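Local coordinates for hypothetical protein, GDSL-like Lipase/Acylhydrolase family protein (Bacteroides uniformis, PDB 4M8K) that probably hydrolyses acyl esters as a GDSL-like lipase/acylhydrolase family member, its natural substrate being unknown, at residues A95-S98 with D99-F102; G137-K140 with A141-Y144; M182-I185 with C186-Y189. All coordinates share one frame; numbering follows the deposited sequence.

Contact 1: residues A95-S98 with D99-F102; sequences ADYS and DRSF
Arg-100 folds back over Tyr-97 and lies along one face of its ring. Arg-100 CD sits almost straight above the middle of that face, 3.8 Å from the centroid, as a CH-pi contact. The guanidinium continues the stack off-centre, its plane 10° from the ring and CZ 4.7 Å from the ring centroid, a cation-pi arrangement. A bend at chi3 (73°) turns the guanidinium so that it runs nearly parallel to the ring.

The charged interaction fixes its rotation. Asp-99 receives Arg-100 side-on, NE reaching OD1 and NH2 reaching OD2, each at 2.9 Å. Both oxygens lie close to the guanidinium plane.

Two hydrogen bonds shape the chain: Arg-100 N donates to Tyr-97 O at 2.9 Å, closing a type I beta turn with Ser-98 and Asp-99 at its corners, and the Asp-96 carboxylate oxygen OD1 accepts Ser-98 N-H at 3.0 Å, an Asx turn. A water donates to Asp-96 O and, weakly, to Asp-99 OD2, linking the two sides. Ser-101 OG is hydrogen-bonded to His-89 ND1.

All of this belongs to the long connection between strand 75-81 and strand 114-118, at the surface, where Tyr-97 packs on Thr-86 and Tyr-92 of the same connection.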
ATOM      1  N   ALA A  95      -0.189 -20.561   0.978  1.00 35.66           N
ATOM      2  CA  ALA A  95      -0.240 -20.344   2.420  1.00 36.23           C
ATOM      3  C   ALA A  95      -1.471 -19.490   2.817  1.00 25.19           C
ATOM      4  O   ALA A  95      -1.943 -18.700   2.057  1.00 28.08           O
ATOM      5  CB  ALA A  95       1.001 -19.660   2.880  1.00 33.75           C
ATOM      6  N   ASP A  96      -1.958 -19.667   4.044  1.00 27.25           N
ATOM      7  CA  ASP A  96      -3.045 -18.880   4.562  1.00 28.03           C
ATOM      8  C   ASP A  96      -2.515 -17.569   5.176  1.00 28.58           C
ATOM      9  O   ASP A  96      -1.919 -17.570   6.233  1.00 33.34           O
ATOM     10  CB  ASP A  96      -3.827 -19.657   5.602  1.00 27.28           C
ATOM     11  CG  ASP A  96      -5.172 -19.071   5.806  1.00 34.09           C
ATOM     12  OD1 ASP A  96      -5.282 -17.909   6.221  1.00 30.26           O
ATOM     13  OD2 ASP A  96      -6.126 -19.770   5.496  1.00 38.04           O
ATOM     14  N   TYR A  97      -2.756 -16.453   4.497  1.00 23.90           N
ATOM     15  CA  TYR A  97      -2.272 -15.167   4.957  1.00 21.10           C
ATOM     16  C   TYR A  97      -3.362 -14.378   5.738  1.00 23.26           C
ATOM     17  O   TYR A  97      -3.344 -13.141   5.795  1.00 20.24           O
ATOM     18  CB  TYR A  97      -1.725 -14.397   3.762  1.00 20.30           C
ATOM     19  CG  TYR A  97      -0.256 -14.643   3.439  1.00 21.02           C
ATOM     20  CD1 TYR A  97       0.457 -15.742   3.959  1.00 21.16           C
ATOM     21  CD2 TYR A  97       0.430 -13.761   2.610  1.00 19.34           C
ATOM     22  CE1 TYR A  97       1.813 -15.907   3.681  1.00 26.72           C
ATOM     23  CE2 TYR A  97       1.762 -13.929   2.330  1.00 23.46           C
ATOM     24  CZ  TYR A  97       2.467 -14.970   2.875  1.00 23.45           C
ATOM     25  OH  TYR A  97       3.784 -15.095   2.506  1.00 31.56           O
ATOM     26  N   SER A  98      -4.311 -15.100   6.330  1.00 20.11           N
ATOM     27  CA  SER A  98      -5.373 -14.486   7.146  1.00 22.09           C
ATOM     28  C   SER A  98      -4.772 -13.797   8.348  1.00 18.46           C
ATOM     29  O   SER A  98      -5.466 -13.036   9.036  1.00 21.99           O
ATOM     30  CB  SER A  98      -6.388 -15.548   7.668  1.00 20.83           C
ATOM     31  OG  SER A  98      -6.967 -16.259   6.602  1.00 26.42           O
ATOM     32  N   ASP A  99      -3.539 -14.137   8.693  1.00 21.43           N
ATOM     33  CA  ASP A  99      -2.858 -13.501   9.792  1.00 19.94           C
ATOM     34  C   ASP A  99      -2.194 -12.159   9.395  1.00 24.32           C
ATOM     35  O   ASP A  99      -1.750 -11.458  10.264  1.00 24.21           O
ATOM     36  CB  ASP A  99      -1.779 -14.441  10.406  1.00 22.82           C
ATOM     37  CG  ASP A  99      -0.686 -14.849   9.433  1.00 26.99           C
ATOM     38  OD1 ASP A  99      -0.773 -14.598   8.215  1.00 27.41           O
ATOM     39  OD2 ASP A  99       0.295 -15.491   9.888  1.00 30.54           O
ATOM     40  N   ARG A 100      -2.131 -11.786   8.116  1.00 23.63           N
ATOM     41  CA  ARG A 100      -1.359 -10.615   7.700  1.00 19.25           C
ATOM     42  C   ARG A 100      -1.843  -9.876   6.477  1.00 19.16           C
ATOM     43  O   ARG A 100      -1.165  -8.941   6.028  1.00 21.70           O
ATOM     44  CB  ARG A 100       0.092 -11.003   7.394  1.00 16.98           C
ATOM     45  CG  ARG A 100       0.226 -11.935   6.171  1.00 19.15           C
ATOM     46  CD  ARG A 100       1.625 -12.617   6.135  1.00 20.81           C
ATOM     47  NE  ARG A 100       1.697 -13.632   7.162  1.00 21.51           N
ATOM     48  CZ  ARG A 100       2.803 -14.297   7.471  1.00 30.00           C
ATOM     49  NH1 ARG A 100       3.971 -14.028   6.873  1.00 22.63           N
ATOM     50  NH2 ARG A 100       2.748 -15.200   8.401  1.00 32.99           N
ATOM     51  N   SER A 101      -2.998 -10.234   5.953  1.00 19.19           N
ATOM     52  CA  SER A 101      -3.440  -9.652   4.713  1.00 17.79           C
ATOM     53  C   SER A 101      -3.882  -8.230   4.935  1.00 16.86           C
ATOM     54  O   SER A 101      -4.201  -7.875   6.075  1.00 17.63           O
ATOM     55  CB  SER A 101      -4.555 -10.510   4.125  1.00 16.18           C
ATOM     56  OG  SER A 101      -5.605 -10.631   5.040  1.00 18.16           O
ATOM     57  N   PHE A 102      -3.925  -7.414   3.869  1.00 15.84           N
ATOM     58  CA  PHE A 102      -4.228  -5.979   4.044  1.00 17.75           C
ATOM     59  C   PHE A 102      -5.566  -5.881   4.763  1.00 17.31           C
ATOM     60  O   PHE A 102      -5.757  -5.047   5.601  1.00 18.20           O
ATOM     61  CB  PHE A 102      -4.327  -5.218   2.731  1.00 18.41           C
ATOM     62  CG  PHE A 102      -2.998  -4.795   2.141  1.00 18.92           C
ATOM     63  CD1 PHE A 102      -1.888  -5.584   2.214  1.00 18.13           C
ATOM     64  CD2 PHE A 102      -2.905  -3.591   1.486  1.00 21.59           C
ATOM     65  CE1 PHE A 102      -0.674  -5.151   1.704  1.00 20.87           C
ATOM     66  CE2 PHE A 102      -1.728  -3.180   0.914  1.00 17.89           C
ATOM     67  CZ  PHE A 102      -0.605  -3.956   1.031  1.00 17.63           C
TER
HETATM   68  O   HOH W   1       0.193 -17.509   7.679  1.00 40.81           O

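Contact 2: residues G137-K140 with A141-Y144; sequences GWTK and ADLY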
ATOM      1  N   GLY A 137     -21.628  -8.747   0.539  1.00 26.04           N
ATOM      2  CA  GLY A 137     -21.906 -10.153   0.890  1.00 26.53           C
ATOM      3  C   GLY A 137     -20.669 -11.041   1.084  1.00 28.75           C
ATOM      4  O   GLY A 137     -20.760 -12.268   1.039  1.00 28.27           O
ATOM      5  N   TRP A 138     -19.522 -10.420   1.307  1.00 28.69           N
ATOM      6  CA  TRP A 138     -18.245 -11.133   1.365  1.00 26.50           C
ATOM      7  C   TRP A 138     -18.203 -12.152   2.490  1.00 26.19           C
ATOM      8  O   TRP A 138     -18.348 -11.805   3.691  1.00 24.92           O
ATOM      9  CB  TRP A 138     -17.115 -10.164   1.563  1.00 27.67           C
ATOM     10  CG  TRP A 138     -17.057  -9.025   0.568  1.00 22.09           C
ATOM     11  CD1 TRP A 138     -16.528  -9.061  -0.668  1.00 23.79           C
ATOM     12  CD2 TRP A 138     -17.543  -7.700   0.755  1.00 24.13           C
ATOM     13  NE1 TRP A 138     -16.633  -7.850  -1.275  1.00 20.42           N
ATOM     14  CE2 TRP A 138     -17.220  -6.976  -0.412  1.00 22.16           C
ATOM     15  CE3 TRP A 138     -18.183  -7.041   1.805  1.00 22.67           C
ATOM     16  CZ2 TRP A 138     -17.566  -5.644  -0.588  1.00 24.98           C
ATOM     17  CZ3 TRP A 138     -18.520  -5.704   1.640  1.00 25.73           C
ATOM     18  CH2 TRP A 138     -18.219  -5.024   0.442  1.00 24.36           C
ATOM     19  N   THR A 139     -17.952 -13.399   2.122  1.00 24.55           N
ATOM     20  CA  THR A 139     -17.567 -14.435   3.113  1.00 19.25           C
ATOM     21  C   THR A 139     -16.070 -14.501   3.288  1.00 20.89           C
ATOM     22  O   THR A 139     -15.302 -14.052   2.431  1.00 21.24           O
ATOM     23  CB  THR A 139     -18.085 -15.807   2.692  1.00 20.26           C
ATOM     24  OG1 THR A 139     -17.337 -16.304   1.563  1.00 18.21           O
ATOM     25  CG2 THR A 139     -19.604 -15.750   2.321  1.00 20.57           C
ATOM     26  N   LYS A 140     -15.636 -15.083   4.386  1.00 16.62           N
ATOM     27  CA  LYS A 140     -14.193 -15.372   4.546  1.00 18.19           C
ATOM     28  C   LYS A 140     -13.655 -16.156   3.323  1.00 20.45           C
ATOM     29  O   LYS A 140     -12.592 -15.835   2.782  1.00 22.12           O
ATOM     30  CB  LYS A 140     -13.957 -16.143   5.820  1.00 16.41           C
ATOM     31  CG  LYS A 140     -12.519 -16.673   6.039  1.00 17.61           C
ATOM     32  CD  LYS A 140     -11.529 -15.564   6.191  1.00 19.53           C
ATOM     33  CE  LYS A 140     -10.098 -16.078   6.094  1.00 24.09           C
ATOM     34  NZ  LYS A 140      -9.730 -17.154   7.060  1.00 23.71           N
ATOM     35  N   ALA A 141     -14.425 -17.152   2.897  1.00 17.63           N
ATOM     36  CA  ALA A 141     -14.027 -17.986   1.741  1.00 18.60           C
ATOM     37  C   ALA A 141     -13.793 -17.131   0.488  1.00 21.67           C
ATOM     38  O   ALA A 141     -12.743 -17.286  -0.198  1.00 22.41           O
ATOM     39  CB  ALA A 141     -15.042 -19.087   1.483  1.00 23.29           C
ATOM     40  N   ASP A 142     -14.741 -16.215   0.217  1.00 23.25           N
ATOM     41  CA  ASP A 142     -14.685 -15.347  -0.949  1.00 24.02           C
ATOM     42  C   ASP A 142     -13.362 -14.539  -0.912  1.00 22.11           C
ATOM     43  O   ASP A 142     -12.769 -14.237  -1.946  1.00 20.84           O
ATOM     44  CB  ASP A 142     -15.768 -14.315  -0.932  1.00 21.91           C
ATOM     45  CG  ASP A 142     -17.143 -14.867  -1.176  1.00 25.37           C
ATOM     46  OD1 ASP A 142     -17.240 -15.907  -1.831  1.00 23.83           O
ATOM     47  OD2 ASP A 142     -18.111 -14.209  -0.724  1.00 20.58           O
ATOM     48  N   LEU A 143     -12.924 -14.192   0.278  1.00 21.68           N
ATOM     49  CA  LEU A 143     -11.863 -13.208   0.439  1.00 21.83           C
ATOM     50  C   LEU A 143     -10.451 -13.779   0.245  1.00 19.48           C
ATOM     51  O   LEU A 143      -9.490 -13.027   0.345  1.00 19.01           O
ATOM     52  CB  LEU A 143     -12.001 -12.495   1.781  1.00 22.23           C
ATOM     53  CG  LEU A 143     -13.216 -11.593   1.935  1.00 22.46           C
ATOM     54  CD1 LEU A 143     -13.365 -11.127   3.370  1.00 23.51           C
ATOM     55  CD2 LEU A 143     -13.103 -10.407   1.016  1.00 24.58           C
ATOM     56  N   TYR A 144     -10.363 -15.085  -0.024  1.00 21.92           N
ATOM     57  CA  TYR A 144      -9.140 -15.752  -0.535  1.00 21.11           C
ATOM     58  C   TYR A 144      -8.847 -15.328  -1.971  1.00 23.36           C
ATOM     59  O   TYR A 144      -7.756 -15.535  -2.450  1.00 25.44           O
ATOM     60  CB  TYR A 144      -9.249 -17.303  -0.402  1.00 22.16           C
ATOM     61  CG  TYR A 144      -8.975 -17.767   0.989  1.00 22.48           C
ATOM     62  CD1 TYR A 144      -7.670 -18.026   1.379  1.00 20.41           C
ATOM     63  CD2 TYR A 144      -9.991 -17.934   1.929  1.00 22.33           C
ATOM     64  CE1 TYR A 144      -7.389 -18.391   2.659  1.00 25.31           C
ATOM     65  CE2 TYR A 144      -9.707 -18.286   3.239  1.00 21.20           C
ATOM     66  CZ  TYR A 144      -8.405 -18.533   3.582  1.00 26.36           C
ATOM     67  OH  TYR A 144      -8.106 -18.926   4.854  1.00 22.16           O
TER
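Thr-139 is extended (psi 161°) and the chain then winds into a short 3-10 turn that takes in 142-144, Leu-143 N donating to Lys-140 O at 3.0 Å and Tyr-144 N to Ala-141 O at 3.2 Å. A weaker bond from Leu-143 N to Thr-139 O draws on the carbonyl one residue earlier.

The turn opens with a capping box built from Thr-139 and Asp-142. Thr-139 OG1, set by a chi1 of 72° between its own backbone N and carbonyl carbon, accepts Asp-142 N at 2.9 Å. In return Asp-142 OD2 accepts Thr-139 N at 3.0 Å, on an almost perfectly straight N-H line (177°), the donor lying above the carboxylate plane. The two side chains thus exchange bonds with each other's backbone, and backbone N-H groups that the turn itself cannot pair are satisfied. Asp-142 OD2 also receives Gln-134 NE2, so this one oxygen is gripped twice and the carboxylate is probably kept from swinging away.

Trp-138 and Leu-143 pack across the inner side, with CD1 of Trp-138 and CD2 of Leu-143 4.0 Å apart. Leu-143 is buried and reaches Tyr-152 of helix 146-160, while the indole meets that same ring edge-to-face and donates a hydrogen bond from NE1 to Gln-134 O. The cap therefore lies just ahead of that helix and is packed against it.

On the outer side Lys-140 bends at chi2 and chi4 to pass obliquely by the Tyr-144 ring. Its ammonium bonds to Ser-98 OG, and the bond to Tyr-144 OH is weak, the hydroxyl's place being less sure; the lysine's CE lies 3.6 Å from Tyr-144 CE2.

Contact 3: residues M182-I185 with C186-Y189; sequences MDEI and CRHY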
HETATM    1  N   MSE A 182      -7.601  -3.698  -9.960  1.00 21.52           N
HETATM    2  CA  MSE A 182      -7.479  -2.551  -9.013  1.00 20.24           C
HETATM    3  C   MSE A 182      -8.020  -1.277  -9.658  1.00 25.68           C
HETATM    4  O   MSE A 182      -8.689  -0.481  -9.003  1.00 24.60           O
HETATM    5  CB  MSE A 182      -6.042  -2.366  -8.543  1.00 22.00           C
HETATM    6  CG  MSE A 182      -5.814  -3.329  -7.422  1.00 19.49           C
HETATM    7 SE   MSE A 182      -4.143  -3.061  -6.429  0.75 23.19          SE
HETATM    8  CE  MSE A 182      -2.867  -3.196  -7.912  1.00 23.00           C
ATOM      9  N   ASP A 183      -7.819  -1.095 -10.958  1.00 26.43           N
ATOM     10  CA  ASP A 183      -8.255   0.155 -11.572  1.00 25.68           C
ATOM     11  C   ASP A 183      -9.768   0.196 -11.642  1.00 28.48           C
ATOM     12  O   ASP A 183     -10.379   1.207 -11.343  1.00 25.81           O
ATOM     13  CB  ASP A 183      -7.644   0.336 -12.950  1.00 28.27           C
ATOM     14  CG  ASP A 183      -7.689   1.781 -13.402  1.00 34.42           C
ATOM     15  OD1 ASP A 183      -7.232   2.672 -12.706  1.00 30.17           O
ATOM     16  OD2 ASP A 183      -8.204   2.056 -14.450  1.00 31.94           O
ATOM     17  N   GLU A 184     -10.359  -0.915 -12.042  1.00 24.61           N
ATOM     18  CA  GLU A 184     -11.821  -1.041 -12.109  1.00 26.67           C
ATOM     19  C   GLU A 184     -12.494  -0.873 -10.727  1.00 24.36           C
ATOM     20  O   GLU A 184     -13.516  -0.198 -10.570  1.00 22.88           O
ATOM     21  CB  GLU A 184     -12.196  -2.405 -12.683  1.00 25.18           C
ATOM     22  CG  GLU A 184     -13.683  -2.746 -12.563  1.00 31.07           C
ATOM     23  CD  GLU A 184     -14.595  -1.774 -13.306  1.00 32.89           C
ATOM     24  OE1 GLU A 184     -14.119  -0.848 -14.001  1.00 36.48           O
ATOM     25  OE2 GLU A 184     -15.823  -1.933 -13.221  1.00 37.44           O
ATOM     26  N   ILE A 185     -11.932  -1.532  -9.726  1.00 19.03           N
ATOM     27  CA  ILE A 185     -12.473  -1.458  -8.377  1.00 19.42           C
ATOM     28  C   ILE A 185     -12.264  -0.070  -7.757  1.00 21.70           C
ATOM     29  O   ILE A 185     -13.215   0.443  -7.118  1.00 23.35           O
ATOM     30  CB  ILE A 185     -11.895  -2.603  -7.463  1.00 21.31           C
ATOM     31  CG1 ILE A 185     -12.301  -3.963  -8.017  1.00 25.45           C
ATOM     32  CG2 ILE A 185     -12.408  -2.477  -6.045  1.00 20.29           C
ATOM     33  CD1 ILE A 185     -11.544  -5.132  -7.446  1.00 26.17           C
ATOM     34  N   CYS A 186     -11.083   0.557  -7.930  1.00 23.48           N
ATOM     35  CA  CYS A 186     -10.908   1.953  -7.565  1.00 22.48           C
ATOM     36  C   CYS A 186     -11.965   2.844  -8.203  1.00 23.76           C
ATOM     37  O   CYS A 186     -12.569   3.688  -7.531  1.00 25.80           O
ATOM     38  CB  CYS A 186      -9.561   2.467  -7.990  1.00 21.14           C
ATOM     39  SG  CYS A 186      -8.219   1.826  -6.930  1.00 23.63           S
ATOM     40  N   ARG A 187     -12.215   2.645  -9.481  1.00 22.87           N
ATOM     41  CA  ARG A 187     -13.280   3.432 -10.176  1.00 25.65           C
ATOM     42  C   ARG A 187     -14.676   3.190  -9.545  1.00 33.39           C
ATOM     43  O   ARG A 187     -15.453   4.144  -9.317  1.00 29.76           O
ATOM     44  CB  ARG A 187     -13.267   3.140 -11.679  1.00 37.82           C
ATOM     45  CG  ARG A 187     -14.359   3.925 -12.474  1.00 47.68           C
ATOM     46  CD  ARG A 187     -15.111   3.136 -13.578  1.00 53.25           C
ATOM     47  NE  ARG A 187     -15.667   1.847 -13.108  1.00 48.13           N
ATOM     48  CZ  ARG A 187     -16.813   1.700 -12.442  1.00 41.52           C
ATOM     49  NH1 ARG A 187     -17.579   2.742 -12.178  1.00 44.30           N
ATOM     50  NH2 ARG A 187     -17.220   0.495 -12.046  1.00 50.32           N
ATOM     51  N   HIS A 188     -14.993   1.937  -9.229  1.00 29.24           N
ATOM     52  CA  HIS A 188     -16.263   1.654  -8.568  1.00 29.49           C
ATOM     53  C   HIS A 188     -16.409   2.498  -7.301  1.00 25.65           C
ATOM     54  O   HIS A 188     -17.402   3.112  -7.090  1.00 24.46           O
ATOM     55  CB  HIS A 188     -16.381   0.168  -8.210  1.00 27.39           C
ATOM     56  CG  HIS A 188     -17.677  -0.192  -7.525  1.00 28.30           C
ATOM     57  ND1 HIS A 188     -18.816  -0.570  -8.221  1.00 28.48           N
ATOM     58  CD2 HIS A 188     -18.024  -0.206  -6.212  1.00 26.01           C
ATOM     59  CE1 HIS A 188     -19.809  -0.792  -7.373  1.00 24.55           C
ATOM     60  NE2 HIS A 188     -19.362  -0.566  -6.148  1.00 32.41           N
ATOM     61  N   TYR A 189     -15.379   2.495  -6.454  1.00 22.66           N
ATOM     62  CA  TYR A 189     -15.444   3.154  -5.160  1.00 23.49           C
ATOM     63  C   TYR A 189     -15.049   4.646  -5.189  1.00 29.01           C
ATOM     64  O   TYR A 189     -15.101   5.312  -4.149  1.00 28.47           O
ATOM     65  CB  TYR A 189     -14.623   2.357  -4.138  1.00 25.68           C
ATOM     66  CG  TYR A 189     -15.316   1.042  -3.732  1.00 22.96           C
ATOM     67  CD1 TYR A 189     -16.396   1.035  -2.854  1.00 25.12           C
ATOM     68  CD2 TYR A 189     -14.918  -0.160  -4.284  1.00 23.81           C
ATOM     69  CE1 TYR A 189     -16.999  -0.162  -2.486  1.00 24.24           C
ATOM     70  CE2 TYR A 189     -15.535  -1.346  -3.959  1.00 24.86           C
ATOM     71  CZ  TYR A 189     -16.557  -1.347  -3.040  1.00 22.58           C
ATOM     72  OH  TYR A 189     -17.157  -2.565  -2.764  1.00 25.39           O
TER
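Glu-184 and Arg-187 run side by side on the outer face of the helix and are joined by a two-point salt bridge. Arg-187 NH2 meets Glu-184 OE2 at 3.0 Å, and Arg-187 NE meets Glu-184 OE1 at 3.2 Å. Each oxygen lies near the guanidinium plane, yet both nitrogens approach the carboxylate from above its plane, the two flat groups being turned 40° against each other. Glu-184 gets there by leaving the helix with CG opposite the backbone N (chi1 169°) and bending at chi2, which swings the carboxylate toward Arg-187; the arginine, bent at chi2 and chi3, presents the NE side of its guanidinium.

Ile-185 CG2 touches the edge of the ring of Tyr-189, one turn further along, 3.8 Å from Tyr-189 CD2, both side chains pointing the same way. His-188 CD2 stands 3.5 Å above the middle of that ring's face, so the tyrosine is approached at its edge by one residue and over its face by another.

Beneath these side chains the ordinary helical ladder sets the spacing: Cys-186 N to the O of selenomethionine Met-182 at 2.8 Å, Arg-187 N to Asp-183 O at 3.0 Å, and His-188 N and Tyr-189 N to Glu-184 O and Ile-185 O. The helix is the crossover of a beta-alpha-beta unit, linking strand 165-170 to strand 192-195 in the parallel sheet. Its inner side is buried, Met-182 and Cys-186 resting on Asn-168 of the first strand, while Met-182 and Ile-185 also meet Phe-150 of helix 146-160. Farther out, Asp-183 OD1 accepts a hydrogen bond from Asn-193 ND2 and forms a salt bridge with Arg-195 NH1 at the second strand, and the His-188 ring stacks on that of Tyr-135.

Contacts 1 and 2 are neighbours, their centres about 13 Å apart, and they touch directly: Ser-98 OG bonds to Lys-140 NZ at 2.9 Å. Asp-96 OD2 also faces Tyr-144 OH, but that separation is too short to be trusted in detail. Contact 2 reaches contact 3 as well, through Trp-138 CZ2 packed 3.8 Å from Tyr-189 OH, with centres about 18 Å apart. Contacts 1 and 3 do not meet; their nearest atoms are about 8 Å apart. In GDSL hydrolases the nucleophilic serine follows the strand that comes first in the chain, which here is probably 22-27, whereas all three contacts come from later parts of the chain.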